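PDB 6IV9: Cas13d, which binds a CRISPR RNA and probably uses its two HEPN domains both to mature that guide and to cleave target RNA. Local coordinates for residues K652-V657 against I842-Y848; L733-L738 against Y848-Y852; C825-V831 against V855-I860. The protein carries 2 engineered substitutions. One frame throughout, in Å; residues are numbered along the deposited sequence.

Interaction 1. Residues K652-V657 against I842-Y848; sequences KVVMFV and IRTVDSY
The rim of the Phe-656 ring points into one face of Tyr-848 in a T-shaped pair, with centroids 5.1 Å apart and planes at 73°. Phe-656 CE2 stands over the middle of the tyrosine ring, 3.8 Å from Tyr-848 CE1. The loop curls round the rest of the phenylalanine, meeting it obliquely: Asp-846 O comes to 3.3 Å from Phe-656 CE1, and Ser-847 CA lies 3.6 Å from Phe-656 CZ. With CG anti to the backbone N (chi1 168°), the benzyl group leans off the helix into this curve, and Val-845 CG1 packs against its root, 3.6 Å from Phe-656 CB. One turn back, Lys-652 bends at its third torsion and grips two successive carbonyls. Its NZ donates to Arg-843 O at 2.8 Å, tilted 34° from the carbonyl plane, and to Ile-842 O at 3.2 Å, in plane on a lone pair. Ser-847 caps the following helix and also hydrogen-bonds Glu-910. The contact thus ties the loop before helix 848-861 to helix 651-660, which packs through Val-653 and Val-657 on helix 713-760 and through Val-654 and Met-655 on helix 683-696.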
loop_
_atom_site.group_PDB
_atom_site.type_symbol
_atom_site.label_atom_id
_atom_site.label_comp_id
_atom_site.label_asym_id
_atom_site.label_seq_id
_atom_site.Cartn_x
_atom_site.Cartn_y
_atom_site.Cartn_z
ATOM N N LYS A 652 -13.814 -24.816 7.222
ATOM C CA LYS A 652 -14.164 -23.689 8.116
ATOM C C LYS A 652 -13.451 -22.414 7.675
ATOM O O LYS A 652 -14.065 -21.374 7.687
ATOM C CB LYS A 652 -13.795 -24.023 9.555
ATOM C CG LYS A 652 -14.794 -24.927 10.248
ATOM C CD LYS A 652 -14.571 -25.001 11.721
ATOM C CE LYS A 652 -13.285 -25.695 12.069
ATOM N NZ LYS A 652 -13.272 -26.092 13.493
ATOM N N VAL A 653 -12.169 -22.527 7.371
ATOM C CA VAL A 653 -11.392 -21.348 6.897
ATOM C C VAL A 653 -11.945 -20.870 5.553
ATOM O O VAL A 653 -12.210 -19.717 5.415
ATOM C CB VAL A 653 -9.914 -21.730 6.739
ATOM C CG1 VAL A 653 -9.133 -20.614 6.095
ATOM C CG2 VAL A 653 -9.293 -22.139 8.055
ATOM N N VAL A 654 -12.134 -21.780 4.607
ATOM C CA VAL A 654 -12.661 -21.400 3.268
ATOM C C VAL A 654 -14.066 -20.816 3.412
ATOM O O VAL A 654 -14.345 -19.836 2.801
ATOM C CB VAL A 654 -12.617 -22.592 2.306
ATOM C CG1 VAL A 654 -13.374 -22.306 1.033
ATOM C CG2 VAL A 654 -11.189 -22.989 2.023
ATOM N N MET A 655 -14.897 -21.408 4.254
ATOM C CA MET A 655 -16.268 -20.885 4.471
ATOM C C MET A 655 -16.178 -19.485 5.086
ATOM O O MET A 655 -17.009 -18.669 4.775
ATOM C CB MET A 655 -17.104 -21.810 5.360
ATOM C CG MET A 655 -17.696 -22.995 4.627
ATOM S SD MET A 655 -18.861 -22.553 3.342
ATOM C CE MET A 655 -20.264 -22.038 4.323
ATOM N N PHE A 656 -15.197 -19.251 5.950
ATOM C CA PHE A 656 -15.063 -17.901 6.542
ATOM C C PHE A 656 -14.793 -16.876 5.436
ATOM O O PHE A 656 -15.424 -15.862 5.402
ATOM C CB PHE A 656 -13.930 -17.859 7.562
ATOM C CG PHE A 656 -13.590 -16.453 7.959
ATOM C CD1 PHE A 656 -14.514 -15.668 8.612
ATOM C CD2 PHE A 656 -12.368 -15.904 7.640
ATOM C CE1 PHE A 656 -14.227 -14.360 8.938
ATOM C CE2 PHE A 656 -12.077 -14.597 7.977
ATOM C CZ PHE A 656 -13.011 -13.830 8.609
ATOM N N VAL A 657 -13.871 -17.182 4.534
ATOM C CA VAL A 657 -13.549 -16.256 3.411
ATOM C C VAL A 657 -14.758 -16.089 2.486
ATOM O O VAL A 657 -15.073 -14.989 2.139
ATOM C CB VAL A 657 -12.310 -16.727 2.632
ATOM C CG1 VAL A 657 -12.034 -15.843 1.440
ATOM C CG2 VAL A 657 -11.098 -16.789 3.528
ATOM N N ILE A 842 -8.111 -24.132 14.970
ATOM C CA ILE A 842 -9.071 -23.089 15.421
ATOM C C ILE A 842 -10.488 -23.662 15.390
ATOM O O ILE A 842 -10.909 -24.114 14.341
ATOM C CB ILE A 842 -8.963 -21.821 14.550
ATOM C CG1 ILE A 842 -7.563 -21.222 14.559
ATOM C CG2 ILE A 842 -9.986 -20.781 14.949
ATOM C CD1 ILE A 842 -7.442 -20.027 13.664
ATOM N N ARG A 843 -11.172 -23.631 16.528
ATOM C CA ARG A 843 -12.550 -24.161 16.616
ATOM C C ARG A 843 -13.504 -23.315 15.775
ATOM O O ARG A 843 -14.244 -23.880 14.993
ATOM C CB ARG A 843 -12.996 -24.164 18.081
ATOM C CG ARG A 843 -14.447 -24.562 18.300
ATOM C CD ARG A 843 -14.856 -24.593 19.762
ATOM N NE ARG A 843 -16.295 -24.674 20.000
ATOM C CZ ARG A 843 -17.071 -23.658 20.385
ATOM N NH1 ARG A 843 -16.545 -22.583 20.949
ATOM N NH2 ARG A 843 -18.377 -23.722 20.220
ATOM N N THR A 844 -13.471 -21.998 15.941
ATOM C CA THR A 844 -14.364 -21.114 15.158
ATOM C C THR A 844 -13.550 -20.032 14.434
ATOM O O THR A 844 -12.840 -19.289 15.086
ATOM C CB THR A 844 -15.479 -20.553 16.041
ATOM O OG1 THR A 844 -14.906 -19.578 16.896
ATOM C CG2 THR A 844 -16.091 -21.607 16.928
ATOM N N VAL A 845 -13.697 -19.970 13.121
ATOM C CA VAL A 845 -12.954 -18.970 12.309
ATOM C C VAL A 845 -13.904 -17.799 12.092
ATOM O O VAL A 845 -14.797 -17.935 11.289
ATOM C CB VAL A 845 -12.513 -19.629 10.995
ATOM C CG1 VAL A 845 -11.653 -18.718 10.154
ATOM C CG2 VAL A 845 -11.815 -20.946 11.249
ATOM N N ASP A 846 -13.748 -16.713 12.843
ATOM C CA ASP A 846 -14.711 -15.598 12.656
ATOM C C ASP A 846 -14.077 -14.252 12.298
ATOM O O ASP A 846 -14.841 -13.361 12.023
ATOM C CB ASP A 846 -15.677 -15.480 13.826
ATOM C CG ASP A 846 -14.966 -15.506 15.153
ATOM O OD1 ASP A 846 -13.770 -15.297 15.163
ATOM O OD2 ASP A 846 -15.632 -15.774 16.148
ATOM N N SER A 847 -12.759 -14.129 12.362
ATOM C CA SER A 847 -12.118 -12.868 11.930
ATOM C C SER A 847 -10.646 -13.085 11.585
ATOM O O SER A 847 -10.039 -13.972 12.126
ATOM C CB SER A 847 -12.266 -11.810 12.962
ATOM O OG SER A 847 -11.414 -12.050 14.051
ATOM N N TYR A 848 -10.099 -12.201 10.759
ATOM C CA TYR A 848 -8.657 -12.267 10.435
ATOM C C TYR A 848 -7.870 -12.002 11.717
ATOM O O TYR A 848 -6.862 -12.608 11.952
ATOM C CB TYR A 848 -8.335 -11.324 9.284
ATOM C CG TYR A 848 -8.866 -11.822 7.971
ATOM C CD1 TYR A 848 -8.444 -13.026 7.452
ATOM C CD2 TYR A 848 -9.807 -11.108 7.267
ATOM C CE1 TYR A 848 -8.927 -13.503 6.255
ATOM C CE2 TYR A 848 -10.295 -11.564 6.060
ATOM C CZ TYR A 848 -9.850 -12.764 5.549
ATOM O OH TYR A 848 -10.332 -13.207 4.368
#

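Interaction 2. Residues L733-L738 against Y848-Y852; sequences LLVKNL and YFSIY. With nucleotides of chain B.
Stacking dominates where Asn-737 meets Tyr-848: the side-chain amide lies almost parallel to the phenol ring, 5° between planes, with Asn-737 CB over the ring centre in a CH-pi contact. This is the face opposite the one that receives Phe-656, so the tyrosine ring is held from both sides. Apolar contacts extend the packing beside the stack. Leu-734 CD1 meets the ring edge 4.0 Å from Tyr-848 CE1, while Leu-738 CD2 sits near Tyr-848 O and packs against Ile-851 CG2 (4.0 Å) and Tyr-852 CB (4.2 Å). No hydrogen bond runs directly between 733-738 and 848-852; just beyond, Tyr-852 OH hydrogen-bonds Asn-742 of helix 713-760. Asn-737 is held within its own helix and by the RNA: its ND2 donates to Leu-733 O at 3.0 Å and to OP2 of A37 of chain B at 3.2 Å, fixing the amide's rotation on the tyrosine. Lys-736 NZ joins three successive phosphates, bonding OP1 of G36 of chain B at 2.6 Å as well as A37 and U38 of the same RNA. Segments 733-738 and 848-852, of helices 713-760 and 848-861, cross at -77°, with helix 651-660 flanking Leu-733 and Leu-734 and helix 630-638 packed on Val-735.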
loop_
_atom_site.group_PDB
_atom_site.type_symbol
_atom_site.label_atom_id
_atom_site.label_comp_id
_atom_site.label_asym_id
_atom_site.label_seq_id
_atom_site.Cartn_x
_atom_site.Cartn_y
_atom_site.Cartn_z
ATOM N N LEU A 733 -7.204 -14.048 -0.735
ATOM C CA LEU A 733 -7.899 -13.169 0.238
ATOM C C LEU A 733 -7.427 -13.534 1.649
ATOM O O LEU A 733 -7.164 -12.652 2.433
ATOM C CB LEU A 733 -9.394 -13.441 0.089
ATOM C CG LEU A 733 -10.280 -12.344 -0.482
ATOM C CD1 LEU A 733 -9.539 -11.236 -1.178
ATOM C CD2 LEU A 733 -11.406 -12.904 -1.314
ATOM N N LEU A 734 -7.299 -14.819 1.932
ATOM C CA LEU A 734 -6.851 -15.232 3.279
ATOM C C LEU A 734 -5.416 -14.768 3.556
ATOM O O LEU A 734 -5.204 -14.139 4.565
ATOM C CB LEU A 734 -6.927 -16.756 3.348
ATOM C CG LEU A 734 -6.274 -17.379 4.570
ATOM C CD1 LEU A 734 -7.010 -16.991 5.830
ATOM C CD2 LEU A 734 -6.197 -18.881 4.431
ATOM N N VAL A 735 -4.482 -15.070 2.661
ATOM C CA VAL A 735 -3.059 -14.688 2.886
ATOM C C VAL A 735 -2.913 -13.161 2.901
ATOM O O VAL A 735 -2.302 -12.652 3.811
ATOM C CB VAL A 735 -2.135 -15.357 1.853
ATOM C CG1 VAL A 735 -0.698 -14.916 1.991
ATOM C CG2 VAL A 735 -2.239 -16.866 1.905
ATOM N N LYS A 736 -3.538 -12.477 1.952
ATOM C CA LYS A 736 -3.414 -11.005 1.878
ATOM C C LYS A 736 -3.945 -10.385 3.171
ATOM O O LYS A 736 -3.297 -9.530 3.691
ATOM C CB LYS A 736 -4.215 -10.457 0.703
ATOM C CG LYS A 736 -4.240 -8.946 0.600
ATOM C CD LYS A 736 -5.377 -8.433 -0.206
ATOM C CE LYS A 736 -6.693 -8.502 0.520
ATOM N NZ LYS A 736 -7.746 -7.751 -0.180
ATOM N N ASN A 737 -5.072 -10.865 3.669
ATOM C CA ASN A 737 -5.634 -10.292 4.914
ATOM C C ASN A 737 -4.676 -10.500 6.093
ATOM O O ASN A 737 -4.561 -9.610 6.892
ATOM C CB ASN A 737 -7.069 -10.731 5.159
ATOM C CG ASN A 737 -8.016 -9.778 4.479
ATOM O OD1 ASN A 737 -8.236 -8.691 4.969
ATOM N ND2 ASN A 737 -8.532 -10.168 3.338
ATOM N N LEU A 738 -4.060 -11.667 6.187
ATOM C CA LEU A 738 -3.100 -11.962 7.280
ATOM C C LEU A 738 -1.829 -11.112 7.148
ATOM O O LEU A 738 -1.325 -10.660 8.144
ATOM C CB LEU A 738 -2.820 -13.460 7.295
ATOM C CG LEU A 738 -4.014 -14.298 7.737
ATOM C CD1 LEU A 738 -3.720 -15.777 7.599
ATOM C CD2 LEU A 738 -4.407 -13.951 9.151
ATOM N N TYR A 848 -10.099 -12.201 10.759
ATOM C CA TYR A 848 -8.657 -12.267 10.435
ATOM C C TYR A 848 -7.870 -12.002 11.717
ATOM O O TYR A 848 -6.862 -12.608 11.952
ATOM C CB TYR A 848 -8.335 -11.324 9.284
ATOM C CG TYR A 848 -8.866 -11.822 7.971
ATOM C CD1 TYR A 848 -8.444 -13.026 7.452
ATOM C CD2 TYR A 848 -9.807 -11.108 7.267
ATOM C CE1 TYR A 848 -8.927 -13.503 6.255
ATOM C CE2 TYR A 848 -10.295 -11.564 6.060
ATOM C CZ TYR A 848 -9.850 -12.764 5.549
ATOM O OH TYR A 848 -10.332 -13.207 4.368
ATOM N N PHE A 849 -8.379 -11.090 12.528
ATOM C CA PHE A 849 -7.688 -10.746 13.788
ATOM C C PHE A 849 -7.601 -11.993 14.671
ATOM O O PHE A 849 -6.541 -12.274 15.157
ATOM C CB PHE A 849 -8.478 -9.660 14.513
ATOM C CG PHE A 849 -7.892 -9.195 15.819
ATOM C CD1 PHE A 849 -8.191 -9.841 17.001
ATOM C CD2 PHE A 849 -7.066 -8.091 15.880
ATOM C CE1 PHE A 849 -7.664 -9.403 18.199
ATOM C CE2 PHE A 849 -6.532 -7.662 17.081
ATOM C CZ PHE A 849 -6.836 -8.319 18.236
ATOM N N SER A 850 -8.697 -12.720 14.830
ATOM C CA SER A 850 -8.644 -13.937 15.680
ATOM C C SER A 850 -7.754 -15.020 15.065
ATOM O O SER A 850 -7.128 -15.728 15.802
ATOM C CB SER A 850 -9.979 -14.444 16.126
ATOM O OG SER A 850 -10.819 -14.616 15.037
ATOM N N ILE A 851 -7.758 -15.162 13.749
ATOM C CA ILE A 851 -6.869 -16.184 13.141
ATOM C C ILE A 851 -5.422 -15.796 13.418
ATOM O O ILE A 851 -4.679 -16.609 13.851
ATOM C CB ILE A 851 -7.101 -16.285 11.630
ATOM C CG1 ILE A 851 -8.509 -16.767 11.304
ATOM C CG2 ILE A 851 -6.038 -17.148 10.988
ATOM C CD1 ILE A 851 -8.852 -16.674 9.853
ATOM N N TYR A 852 -5.091 -14.538 13.193
ATOM C CA TYR A 852 -3.691 -14.096 13.338
ATOM C C TYR A 852 -3.207 -14.309 14.771
ATOM O O TYR A 852 -2.158 -14.848 14.964
ATOM C CB TYR A 852 -3.642 -12.604 13.021
ATOM C CG TYR A 852 -2.295 -11.966 13.199
ATOM C CD1 TYR A 852 -1.385 -11.925 12.164
ATOM C CD2 TYR A 852 -1.936 -11.383 14.388
ATOM C CE1 TYR A 852 -0.145 -11.342 12.315
ATOM C CE2 TYR A 852 -0.700 -10.797 14.558
ATOM C CZ TYR A 852 0.202 -10.778 13.522
ATOM O OH TYR A 852 1.401 -10.190 13.699
ATOM P P A B 37 -11.192 -7.555 1.962
ATOM O OP1 A B 37 -11.814 -8.653 2.679
ATOM O OP2 A B 37 -9.745 -7.767 1.585
ATOM O "O5'" A B 37 -12.032 -7.273 0.634
ATOM C "C5'" A B 37 -11.939 -8.249 -0.436
ATOM C "C4'" A B 37 -12.008 -7.608 -1.804
ATOM O "O4'" A B 37 -13.271 -6.917 -1.923
ATOM C "C3'" A B 37 -10.904 -6.590 -2.090
ATOM O "O3'" A B 37 -10.526 -6.709 -3.461
ATOM C "C2'" A B 37 -11.581 -5.249 -1.837
ATOM O "O2'" A B 37 -11.064 -4.167 -2.585
ATOM C "C1'" A B 37 -13.035 -5.540 -2.228
ATOM N N9 A B 37 -13.969 -4.774 -1.426
ATOM C C8 A B 37 -14.343 -5.014 -0.125
ATOM N N7 A B 37 -15.230 -4.165 0.330
ATOM C C5 A B 37 -15.411 -3.279 -0.720
ATOM C C6 A B 37 -16.210 -2.140 -0.864
ATOM N N6 A B 37 -16.986 -1.668 0.105
ATOM N N1 A B 37 -16.169 -1.484 -2.047
ATOM C C2 A B 37 -15.407 -1.973 -3.024
ATOM N N3 A B 37 -14.597 -3.028 -3.006
ATOM C C4 A B 37 -14.672 -3.662 -1.820
ATOM P P U B 38 -9.523 -7.838 -3.932
ATOM O OP1 U B 38 -8.619 -8.166 -2.878
ATOM O OP2 U B 38 -9.073 -7.433 -5.239
ATOM O "O5'" U B 38 -10.428 -9.136 -4.090
ATOM C "C5'" U B 38 -11.308 -9.212 -5.147
ATOM C "C4'" U B 38 -12.305 -10.322 -4.888
ATOM O "O4'" U B 38 -12.969 -10.060 -3.629
ATOM C "C3'" U B 38 -13.415 -10.320 -5.919
ATOM O "O3'" U B 38 -12.988 -11.148 -7.004
ATOM C "C2'" U B 38 -14.599 -10.902 -5.148
ATOM O "O2'" U B 38 -14.524 -12.306 -5.037
ATOM C "C1'" U B 38 -14.352 -10.349 -3.753
ATOM N N1 U B 38 -15.123 -9.137 -3.463
ATOM C C2 U B 38 -15.499 -8.944 -2.144
ATOM O O2 U B 38 -15.217 -9.740 -1.255
ATOM N N3 U B 38 -16.192 -7.775 -1.905
ATOM C C4 U B 38 -16.521 -6.790 -2.836
ATOM O O4 U B 38 -17.141 -5.777 -2.473
ATOM C C5 U B 38 -16.040 -7.047 -4.170
ATOM C C6 U B 38 -15.376 -8.188 -4.429
ATOM P P G B 36 -7.818 -4.045 -0.516
ATOM O OP1 G B 36 -6.944 -5.260 -0.515
ATOM O OP2 G B 36 -8.524 -3.669 -1.789
ATOM O "O5'" G B 36 -9.000 -4.072 0.516
ATOM C "C5'" G B 36 -8.734 -4.453 1.873
ATOM C "C4'" G B 36 -9.955 -4.218 2.726
ATOM O "O4'" G B 36 -10.287 -2.823 2.723
ATOM C "C3'" G B 36 -11.215 -4.939 2.261
ATOM O "O3'" G B 36 -11.354 -6.240 2.819
ATOM C "C2'" G B 36 -12.326 -4.033 2.736
ATOM O "O2'" G B 36 -12.594 -4.221 4.114
ATOM C "C1'" G B 36 -11.674 -2.657 2.661
ATOM N N9 G B 36 -12.012 -1.971 1.440
ATOM C C8 G B 36 -11.516 -2.193 0.180
ATOM N N7 G B 36 -12.065 -1.428 -0.724
ATOM C C5 G B 36 -13.001 -0.696 -0.021
ATOM C C6 G B 36 -13.897 0.296 -0.466
ATOM O O6 G B 36 -14.049 0.735 -1.609
ATOM N N1 G B 36 -14.647 0.807 0.580
ATOM C C2 G B 36 -14.553 0.406 1.884
ATOM N N2 G B 36 -15.354 1.021 2.749
ATOM N N3 G B 36 -13.723 -0.523 2.313
ATOM C C4 G B 36 -12.984 -1.028 1.312
#

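Interaction 3. Residues C825-V831 against V855-I860; sequences CIAHLTV and VMQRCI
Met-856 reaches across from 855-860 of helix 848-861 and carries much of this contact. Its CG leaves anti to the backbone N, after which the chain folds twice (chi2 67°, chi3 76°), turning the thioether between the two helical pieces of 825-831. Met-856 SD lies beside Cys-825 CB at 3.4 Å. The terminal methyl CE continues to Val-831 CG2, 3.6 Å away, and to Ile-826 CG1 at 4.0 Å; the methionine runs at about a right angle to both of these side chains. The two valines meet at a slant, Val-831 CG1 against Val-855 CG1 at 3.9 Å. Toward the other end, Thr-830 turns its methyl rather than its hydroxyl to the partner helix, placing CG2 3.7 Å from Cys-859 SG. Cys-825 SG lies 4.2 Å from Ile-860 CD1. No hydrogen bond crosses. A Schellman motif shapes the first segment: Leu-829, with positive phi, ends helix 816-827, and Thr-830 N returns to Cys-825 O at 3.1 Å. The turn carries His-828, probably the histidine of the HEPN R-X4-H motif, whose arginine position holds alanine in this deposited protein, consistent with one of its engineered substitutions. Around the contact, Ile-826 packs on helix 713-760, Leu-829 on helix 168-197, Val-855 and Cys-859 on helix 835-838, and Ile-860 on helix 887-893.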
loop_
_atom_site.group_PDB
_atom_site.type_symbol
_atom_site.label_atom_id
_atom_site.label_comp_id
_atom_site.label_asym_id
_atom_site.label_seq_id
_atom_site.Cartn_x
_atom_site.Cartn_y
_atom_site.Cartn_z
ATOM N N CYS A 825 8.547 -12.710 15.481
ATOM C CA CYS A 825 7.476 -13.308 14.658
ATOM C C CYS A 825 6.856 -12.229 13.768
ATOM O O CYS A 825 6.543 -12.519 12.653
ATOM C CB CYS A 825 6.401 -13.912 15.545
ATOM S SG CYS A 825 6.909 -15.440 16.371
ATOM N N ILE A 826 6.659 -11.034 14.307
ATOM C CA ILE A 826 6.067 -9.925 13.513
ATOM C C ILE A 826 7.004 -9.568 12.360
ATOM O O ILE A 826 6.568 -9.543 11.249
ATOM C CB ILE A 826 5.816 -8.722 14.438
ATOM C CG1 ILE A 826 4.700 -9.022 15.442
ATOM C CG2 ILE A 826 5.554 -7.462 13.638
ATOM C CD1 ILE A 826 4.637 -8.081 16.604
ATOM N N ALA A 827 8.276 -9.374 12.661
ATOM C CA ALA A 827 9.281 -9.000 11.646
ATOM C C ALA A 827 9.439 -10.078 10.566
ATOM O O ALA A 827 9.754 -9.715 9.472
ATOM C CB ALA A 827 10.589 -8.688 12.304
ATOM N N HIS A 828 9.256 -11.347 10.898
ATOM C CA HIS A 828 9.519 -12.433 9.922
ATOM C C HIS A 828 8.252 -12.997 9.290
ATOM O O HIS A 828 8.363 -14.008 8.637
ATOM C CB HIS A 828 10.299 -13.543 10.612
ATOM C CG HIS A 828 11.565 -13.042 11.199
ATOM N ND1 HIS A 828 12.237 -13.702 12.172
ATOM C CD2 HIS A 828 12.273 -11.933 10.942
ATOM C CE1 HIS A 828 13.307 -13.019 12.495
ATOM N NE2 HIS A 828 13.346 -11.940 11.766
ATOM N N LEU A 829 7.101 -12.401 9.570
ATOM C CA LEU A 829 5.815 -12.901 9.029
ATOM C C LEU A 829 5.631 -14.380 9.378
ATOM O O LEU A 829 5.117 -15.106 8.581
ATOM C CB LEU A 829 5.722 -12.642 7.526
ATOM C CG LEU A 829 5.211 -11.251 7.177
ATOM C CD1 LEU A 829 6.242 -10.201 7.514
ATOM C CD2 LEU A 829 4.789 -11.145 5.730
ATOM N N THR A 830 5.965 -14.748 10.608
ATOM C CA THR A 830 5.872 -16.148 11.088
ATOM C C THR A 830 4.432 -16.651 11.023
ATOM O O THR A 830 4.230 -17.798 10.732
ATOM C CB THR A 830 6.424 -16.274 12.504
ATOM O OG1 THR A 830 7.746 -15.771 12.435
ATOM C CG2 THR A 830 6.397 -17.696 13.008
ATOM N N VAL A 831 3.471 -15.786 11.277
ATOM C CA VAL A 831 2.060 -16.239 11.255
ATOM C C VAL A 831 1.741 -16.733 9.850
ATOM O O VAL A 831 1.072 -17.718 9.724
ATOM C CB VAL A 831 1.124 -15.095 11.662
ATOM C CG1 VAL A 831 -0.306 -15.377 11.277
ATOM C CG2 VAL A 831 1.243 -14.774 13.137
ATOM N N VAL A 855 -2.754 -18.137 15.720
ATOM C CA VAL A 855 -1.512 -18.690 15.121
ATOM C C VAL A 855 -0.308 -18.067 15.820
ATOM O O VAL A 855 0.604 -18.773 16.149
ATOM C CB VAL A 855 -1.471 -18.452 13.600
ATOM C CG1 VAL A 855 -0.158 -18.889 12.995
ATOM C CG2 VAL A 855 -2.641 -19.100 12.894
ATOM N N MET A 856 -0.358 -16.771 16.073
ATOM C CA MET A 856 0.787 -16.097 16.724
ATOM C C MET A 856 1.018 -16.701 18.110
ATOM O O MET A 856 2.139 -16.960 18.432
ATOM C CB MET A 856 0.512 -14.601 16.884
ATOM C CG MET A 856 1.614 -13.873 17.597
ATOM S SD MET A 856 3.162 -13.775 16.703
ATOM C CE MET A 856 2.761 -12.502 15.513
ATOM N N GLN A 857 -0.039 -16.897 18.882
ATOM C CA GLN A 857 0.082 -17.457 20.251
ATOM C C GLN A 857 0.640 -18.882 20.185
ATOM O O GLN A 857 1.426 -19.231 21.019
ATOM C CB GLN A 857 -1.239 -17.288 20.993
ATOM C CG GLN A 857 -1.535 -15.835 21.300
ATOM C CD GLN A 857 -2.879 -15.550 21.909
ATOM O OE1 GLN A 857 -3.586 -16.442 22.338
ATOM N NE2 GLN A 857 -3.231 -14.283 21.947
ATOM N N ARG A 858 0.211 -19.670 19.212
ATOM C CA ARG A 858 0.758 -21.038 19.067
ATOM C C ARG A 858 2.252 -20.957 18.751
ATOM O O ARG A 858 2.992 -21.741 19.275
ATOM C CB ARG A 858 -0.010 -21.802 17.992
ATOM C CG ARG A 858 -1.418 -22.185 18.410
ATOM C CD ARG A 858 -1.451 -23.184 19.548
ATOM N NE ARG A 858 -0.618 -24.331 19.275
ATOM C CZ ARG A 858 -1.018 -25.408 18.633
ATOM N NH1 ARG A 858 -2.248 -25.500 18.176
ATOM N NH2 ARG A 858 -0.182 -26.396 18.435
ATOM N N CYS A 859 2.651 -20.033 17.883
ATOM C CA CYS A 859 4.078 -19.881 17.535
ATOM C C CYS A 859 4.869 -19.439 18.766
ATOM O O CYS A 859 5.963 -19.903 18.945
ATOM C CB CYS A 859 4.276 -18.833 16.450
ATOM S SG CYS A 859 3.596 -19.260 14.828
ATOM N N ILE A 860 4.336 -18.512 19.541
ATOM C CA ILE A 860 5.061 -17.995 20.739
ATOM C C ILE A 860 5.239 -19.091 21.793
ATOM O O ILE A 860 6.287 -19.138 22.393
ATOM C CB ILE A 860 4.335 -16.783 21.347
ATOM C CG1 ILE A 860 4.253 -15.607 20.378
ATOM C CG2 ILE A 860 4.967 -16.378 22.659
ATOM C CD1 ILE A 860 5.509 -14.834 20.273
#

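Helix 848-861 and the loop leading into it run through all three contacts: the loop and first residue serve interaction 1, the first turn interaction 2, and the later turns interaction 3. Centres of interactions 1 and 2 lie about 9 Å apart; they share Tyr-848 and touch where Val-845 meets Ile-851. Interaction 3 lies, centre to centre, about 12 Å from interaction 2, joined to it by Tyr-852 against Val-831, and about 18 Å from interaction 1. Along the chain, the first segments come in the order 652-657, 733-738, 825-831, and all precede 842-860. Loop and helix together gather three earlier parts of the chain, linking the RNA-binding face of helix 713-760 to the turn carrying the probable HEPN histidine.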